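Local coordinates for protein MGS-M5 (Unidentified, PDB 4Q3N) that probably catalyses the NAD-dependent interconversion of L-lactate and pyruvate, as an L-lactate dehydrogenase with a Rossmann-fold nucleotide-binding domain, at residues V6-T11 and L31-I36; I36-A41 and A63-D68. All coordinates share one frame; numbering follows the deposited sequence.

Interaction 1 of 2, residues V6-T11 and L31-I36; sequences VVVVGT and LVLLDI
D35 carries its CG opposite its own backbone N (chi1 -164°), which swings the carboxylate toward T11, while the T11 hydroxyl sits between backbone N and carbonyl carbon (chi1 56°), facing that carboxylate. The two meet where the first two parallel strands of a Rossmann fold end, at the start of the glycine-rich turn. D35 OD2 accepts twice. T11 N lies 2.8 Å from D35 OD2 on its anti lone pair, nearly straight at 174°, and T11 OG1, 2.9 Å from the same D35 OD2, comes from above the carboxylate plane; D35 OD1 takes D37 N. With an alanine in place of D35, the amide and hydroxyl of T11 would probably lose their common acceptor and the turn its side-chain tie to the end of the second strand. In NAD-dependent relatives an acidic residue here usually holds the adenosine ribose, a role consistent with D35. Below the turn, the strand axes approach to 4.7 Å. V8, opposite L33, donates its N-H to V32 O and accepts from L34 N, and G10 N extends the pattern, 2.8 Å from L34 O. The side chains alternate: V7, V9, V32 and L34 share one sheet face, where V7 CG1 meets L34 CD1 at 3.9 Å. On the other face V8 CB packs against L33 CD2 at 4.0 Å. From the turn, the T11 side chain crosses that of L33 at about a right angle, its CG2 3.9 Å from L33 CB.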
loop_
_atom_site.group_PDB
_atom_site.type_symbol
_atom_site.label_atom_id
_atom_site.label_comp_id
_atom_site.label_asym_id
_atom_site.label_seq_id
_atom_site.Cartn_x
_atom_site.Cartn_y
_atom_site.Cartn_z
ATOM N N VAL A 6 -17.182 -1.607 9.527
ATOM C CA VAL A 6 -16.822 -1.682 10.925
ATOM C C VAL A 6 -17.556 -0.585 11.686
ATOM O O VAL A 6 -17.658 0.544 11.203
ATOM C CB VAL A 6 -15.299 -1.516 11.120
ATOM C CG1 VAL A 6 -14.968 -1.376 12.626
ATOM C CG2 VAL A 6 -14.543 -2.711 10.478
ATOM N N VAL A 7 -18.086 -0.921 12.868
ATOM C CA VAL A 7 -18.643 0.096 13.746
ATOM C C VAL A 7 -17.690 0.244 14.954
ATOM O O VAL A 7 -17.228 -0.766 15.523
ATOM C CB VAL A 7 -20.091 -0.300 14.228
ATOM C CG1 VAL A 7 -20.599 0.729 15.295
ATOM C CG2 VAL A 7 -21.038 -0.430 13.026
ATOM N N VAL A 8 -17.349 1.485 15.295
ATOM C CA VAL A 8 -16.537 1.779 16.466
ATOM C C VAL A 8 -17.435 2.365 17.601
ATOM O O VAL A 8 -18.076 3.400 17.416
ATOM C CB VAL A 8 -15.406 2.773 16.143
ATOM C CG1 VAL A 8 -14.579 3.087 17.463
ATOM C CG2 VAL A 8 -14.499 2.190 15.034
ATOM N N VAL A 9 -17.499 1.705 18.753
ATOM C CA VAL A 9 -18.342 2.227 19.847
ATOM C C VAL A 9 -17.404 2.894 20.867
ATOM O O VAL A 9 -16.595 2.217 21.514
ATOM C CB VAL A 9 -19.188 1.113 20.551
ATOM C CG1 VAL A 9 -20.038 1.741 21.747
ATOM C CG2 VAL A 9 -20.024 0.378 19.544
ATOM N N GLY A 10 -17.530 4.207 21.008
ATOM C CA GLY A 10 -16.753 4.989 21.982
ATOM C C GLY A 10 -15.734 5.735 21.162
ATOM O O GLY A 10 -14.868 5.115 20.540
ATOM N N THR A 11 -15.827 7.051 21.088
ATOM C CA THR A 11 -14.844 7.734 20.248
ATOM C C THR A 11 -13.806 8.488 21.129
ATOM O O THR A 11 -13.552 9.655 20.919
ATOM C CB THR A 11 -15.543 8.713 19.249
ATOM O OG1 THR A 11 -16.352 9.634 19.974
ATOM C CG2 THR A 11 -16.436 7.991 18.253
ATOM N N LEU A 31 -17.046 2.874 7.693
ATOM C CA LEU A 31 -16.782 3.066 9.106
ATOM C C LEU A 31 -17.963 3.821 9.721
ATOM O O LEU A 31 -18.397 4.822 9.140
ATOM C CB LEU A 31 -15.496 3.865 9.247
ATOM C CG LEU A 31 -14.863 4.198 10.570
ATOM C CD1 LEU A 31 -14.590 2.889 11.258
ATOM C CD2 LEU A 31 -13.579 5.019 10.340
ATOM N N VAL A 32 -18.467 3.360 10.863
ATOM C CA VAL A 32 -19.530 4.099 11.550
ATOM C C VAL A 32 -19.047 4.341 12.975
ATOM O O VAL A 32 -18.558 3.415 13.625
ATOM C CB VAL A 32 -20.853 3.354 11.562
ATOM C CG1 VAL A 32 -21.917 4.182 12.322
ATOM C CG2 VAL A 32 -21.350 3.031 10.103
ATOM N N LEU A 33 -19.151 5.585 13.432
ATOM C CA LEU A 33 -18.688 5.974 14.754
ATOM C C LEU A 33 -19.887 6.182 15.675
ATOM O O LEU A 33 -20.826 6.934 15.325
ATOM C CB LEU A 33 -17.878 7.277 14.683
ATOM C CG LEU A 33 -16.723 7.239 13.652
ATOM C CD1 LEU A 33 -16.041 8.605 13.683
ATOM C CD2 LEU A 33 -15.680 6.131 13.972
ATOM N N LEU A 34 -19.871 5.516 16.827
ATOM C CA LEU A 34 -20.942 5.656 17.827
ATOM C C LEU A 34 -20.376 6.216 19.118
ATOM O O LEU A 34 -19.327 5.779 19.575
ATOM C CB LEU A 34 -21.600 4.307 18.136
ATOM C CG LEU A 34 -22.872 3.915 17.396
ATOM C CD1 LEU A 34 -22.618 3.975 15.898
ATOM C CD2 LEU A 34 -23.326 2.491 17.834
ATOM N N ASP A 35 -21.076 7.146 19.726
ATOM C CA ASP A 35 -20.645 7.646 21.015
ATOM C C ASP A 35 -21.865 8.135 21.745
ATOM O O ASP A 35 -22.793 8.639 21.118
ATOM C CB ASP A 35 -19.632 8.786 20.860
ATOM C CG ASP A 35 -18.889 9.073 22.147
ATOM O OD1 ASP A 35 -19.431 9.800 23.000
ATOM O OD2 ASP A 35 -17.775 8.578 22.324
ATOM N N ILE A 36 -21.881 8.005 23.060
ATOM C CA ILE A 36 -23.019 8.539 23.818
ATOM C C ILE A 36 -23.120 10.051 23.577
ATOM O O ILE A 36 -24.186 10.635 23.655
ATOM C CB ILE A 36 -22.885 8.197 25.312
ATOM C CG1 ILE A 36 -24.045 8.803 26.082
ATOM C CG2 ILE A 36 -21.561 8.661 25.853
ATOM C CD1 ILE A 36 -25.429 8.398 25.523
#

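Interaction 2 of 2, residues I36-A41 and A63-D68; sequences IDKRKA and AGDYKD
K38 reaches D65 by a salt bridge whose hydrogen bond is weak, K38 NZ standing 3.2 Å from D65 OD1. The lysine gets there by leaving the helix with CG anti to its backbone N (chi1 178°) and then bending at chi2 and chi4; the two side chains cross at about a right angle. Each partner sits on a turn with its own internal bonds. On the loop, D65 N donates to D68 OD2 at 2.8 Å, using the anti lone pair of that oxygen at a nearly straight 166°; D68 OD1 has K62 as a salt-bridge partner. A CB on G64 would run into D68 OD2, so the absent side chain lets this bond form. On the helix, D37 is the N-cap, with K40 N 3.2 Å from D37 OD1 and well above the carboxylate plane. Further in, the contact becomes apolar. K38 CE rests 3.9 Å from A63 CB, and that same methyl lies 3.7 Å from A41 CB and 3.6 Å from the backbone A41 C, so A63 packs against the first turn of the helix. A glycerol, probably from the crystallisation liquor, is bound to G64 O beside the lysine. Strand 30-34, helix 38-49 and strand 60-63 form a beta-alpha-beta crossover, and this contact joins the start of the helix to the end of strand 60-63 and the loop that follows, as in the Rossmann fold.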
loop_
_atom_site.group_PDB
_atom_site.type_symbol
_atom_site.label_atom_id
_atom_site.label_comp_id
_atom_site.label_asym_id
_atom_site.label_seq_id
_atom_site.Cartn_x
_atom_site.Cartn_y
_atom_site.Cartn_z
ATOM N N ILE A 36 -21.881 8.005 23.060
ATOM C CA ILE A 36 -23.019 8.539 23.818
ATOM C C ILE A 36 -23.120 10.051 23.577
ATOM O O ILE A 36 -24.186 10.635 23.655
ATOM C CB ILE A 36 -22.885 8.197 25.312
ATOM C CG1 ILE A 36 -24.045 8.803 26.082
ATOM C CG2 ILE A 36 -21.561 8.661 25.853
ATOM C CD1 ILE A 36 -25.429 8.398 25.523
ATOM N N ASP A 37 -22.016 10.700 23.240
ATOM C CA ASP A 37 -22.055 12.139 22.918
ATOM C C ASP A 37 -22.155 12.200 21.390
ATOM O O ASP A 37 -21.139 12.066 20.683
ATOM C CB ASP A 37 -20.795 12.851 23.462
ATOM C CG ASP A 37 -20.713 14.331 23.075
ATOM O OD1 ASP A 37 -21.544 14.827 22.294
ATOM O OD2 ASP A 37 -19.790 15.015 23.571
ATOM N N LYS A 38 -23.370 12.348 20.867
ATOM C CA LYS A 38 -23.560 12.233 19.412
ATOM C C LYS A 38 -22.819 13.340 18.650
ATOM O O LYS A 38 -22.275 13.074 17.602
ATOM C CB LYS A 38 -25.049 12.275 19.039
ATOM C CG LYS A 38 -25.376 12.215 17.505
ATOM C CD LYS A 38 -24.752 11.036 16.716
ATOM C CE LYS A 38 -25.314 10.946 15.257
ATOM N NZ LYS A 38 -26.634 10.237 15.163
ATOM N N ARG A 39 -22.840 14.563 19.186
ATOM C CA ARG A 39 -22.156 15.701 18.576
ATOM C C ARG A 39 -20.663 15.434 18.434
ATOM O O ARG A 39 -20.040 15.813 17.433
ATOM C CB ARG A 39 -22.365 16.974 19.404
ATOM C CG ARG A 39 -23.733 17.602 19.252
ATOM C CD ARG A 39 -23.835 18.909 20.040
ATOM N NE ARG A 39 -22.961 19.966 19.516
ATOM C CZ ARG A 39 -21.799 20.337 20.053
ATOM N NH1 ARG A 39 -21.328 19.751 21.156
ATOM N NH2 ARG A 39 -21.111 21.316 19.482
ATOM N N LYS A 40 -20.087 14.812 19.459
ATOM C CA LYS A 40 -18.675 14.472 19.429
ATOM C C LYS A 40 -18.403 13.457 18.291
ATOM O O LYS A 40 -17.474 13.636 17.476
ATOM C CB LYS A 40 -18.258 13.937 20.793
ATOM C CG LYS A 40 -17.027 13.061 20.832
ATOM C CD LYS A 40 -15.754 13.806 21.053
ATOM C CE LYS A 40 -14.719 12.909 21.742
ATOM N NZ LYS A 40 -13.595 12.519 20.820
ATOM N N ALA A 41 -19.210 12.403 18.202
ATOM C CA ALA A 41 -19.007 11.435 17.132
ATOM C C ALA A 41 -19.125 12.086 15.748
ATOM O O ALA A 41 -18.397 11.724 14.815
ATOM C CB ALA A 41 -20.003 10.261 17.262
ATOM N N ALA A 63 -21.075 9.349 11.660
ATOM C CA ALA A 63 -21.476 9.039 13.034
ATOM C C ALA A 63 -22.798 8.309 12.916
ATOM O O ALA A 63 -23.602 8.687 12.081
ATOM C CB ALA A 63 -21.665 10.387 13.919
ATOM N N GLY A 64 -23.075 7.300 13.732
ATOM C CA GLY A 64 -24.375 6.645 13.585
ATOM C C GLY A 64 -24.982 6.235 14.908
ATOM O O GLY A 64 -24.598 6.782 15.942
ATOM N N ASP A 65 -25.892 5.258 14.866
ATOM C CA ASP A 65 -26.653 4.812 16.031
ATOM C C ASP A 65 -26.537 3.296 16.069
ATOM O O ASP A 65 -25.982 2.716 15.171
ATOM C CB ASP A 65 -28.139 5.202 15.941
ATOM C CG ASP A 65 -28.348 6.661 15.554
ATOM O OD1 ASP A 65 -27.990 7.552 16.360
ATOM O OD2 ASP A 65 -28.890 6.914 14.447
ATOM N N TYR A 66 -27.144 2.646 17.049
ATOM C CA TYR A 66 -26.975 1.211 17.171
ATOM C C TYR A 66 -27.583 0.462 15.989
ATOM O O TYR A 66 -27.071 -0.587 15.599
ATOM C CB TYR A 66 -27.578 0.718 18.509
ATOM C CG TYR A 66 -26.579 0.934 19.623
ATOM C CD1 TYR A 66 -25.425 0.167 19.687
ATOM C CD2 TYR A 66 -26.761 1.940 20.576
ATOM C CE1 TYR A 66 -24.489 0.368 20.683
ATOM C CE2 TYR A 66 -25.834 2.142 21.595
ATOM C CZ TYR A 66 -24.704 1.342 21.642
ATOM O OH TYR A 66 -23.754 1.525 22.604
ATOM N N LYS A 67 -28.650 1.008 15.405
ATOM C CA LYS A 67 -29.242 0.368 14.237
ATOM C C LYS A 67 -28.247 0.217 13.082
ATOM O O LYS A 67 -28.392 -0.692 12.256
ATOM C CB LYS A 67 -30.503 1.117 13.776
ATOM C CG LYS A 67 -30.275 2.513 13.200
ATOM C CD LYS A 67 -31.621 3.139 12.759
ATOM C CE LYS A 67 -31.455 4.574 12.231
ATOM N NZ LYS A 67 -30.509 4.665 11.066
ATOM N N ASP A 68 -27.233 1.071 13.008
ATOM C CA ASP A 68 -26.201 0.860 11.972
ATOM C C ASP A 68 -25.356 -0.388 12.138
ATOM O O ASP A 68 -24.597 -0.730 11.236
ATOM C CB ASP A 68 -25.256 2.071 11.899
ATOM C CG ASP A 68 -25.985 3.301 11.440
ATOM O OD1 ASP A 68 -26.555 3.265 10.323
ATOM O OD2 ASP A 68 -26.072 4.262 12.234
#

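Overall arrangement
Interaction 1 is a buried seam between adjacent parallel strands of the sheet, built from regular backbone bonds and aliphatic side chains, with polar side-chain chemistry concentrated at the strand ends. Interaction 2 is partly buried, lies farther from the chain centre and rests on alanine and lysine-methylene packing and a salt bridge with a weak hydrogen bond. They share I36, where strand 30-34 passes into helix 38-49, and their centres are 7 Å apart. Two probable hydrogen bonds join them directly: L33 O to G64 N at 2.8 Å, between strand 30-34 and the segment after strand 60-63, and T11 O to K40 NZ at 2.9 Å, between the glycine-rich turn and the helix start.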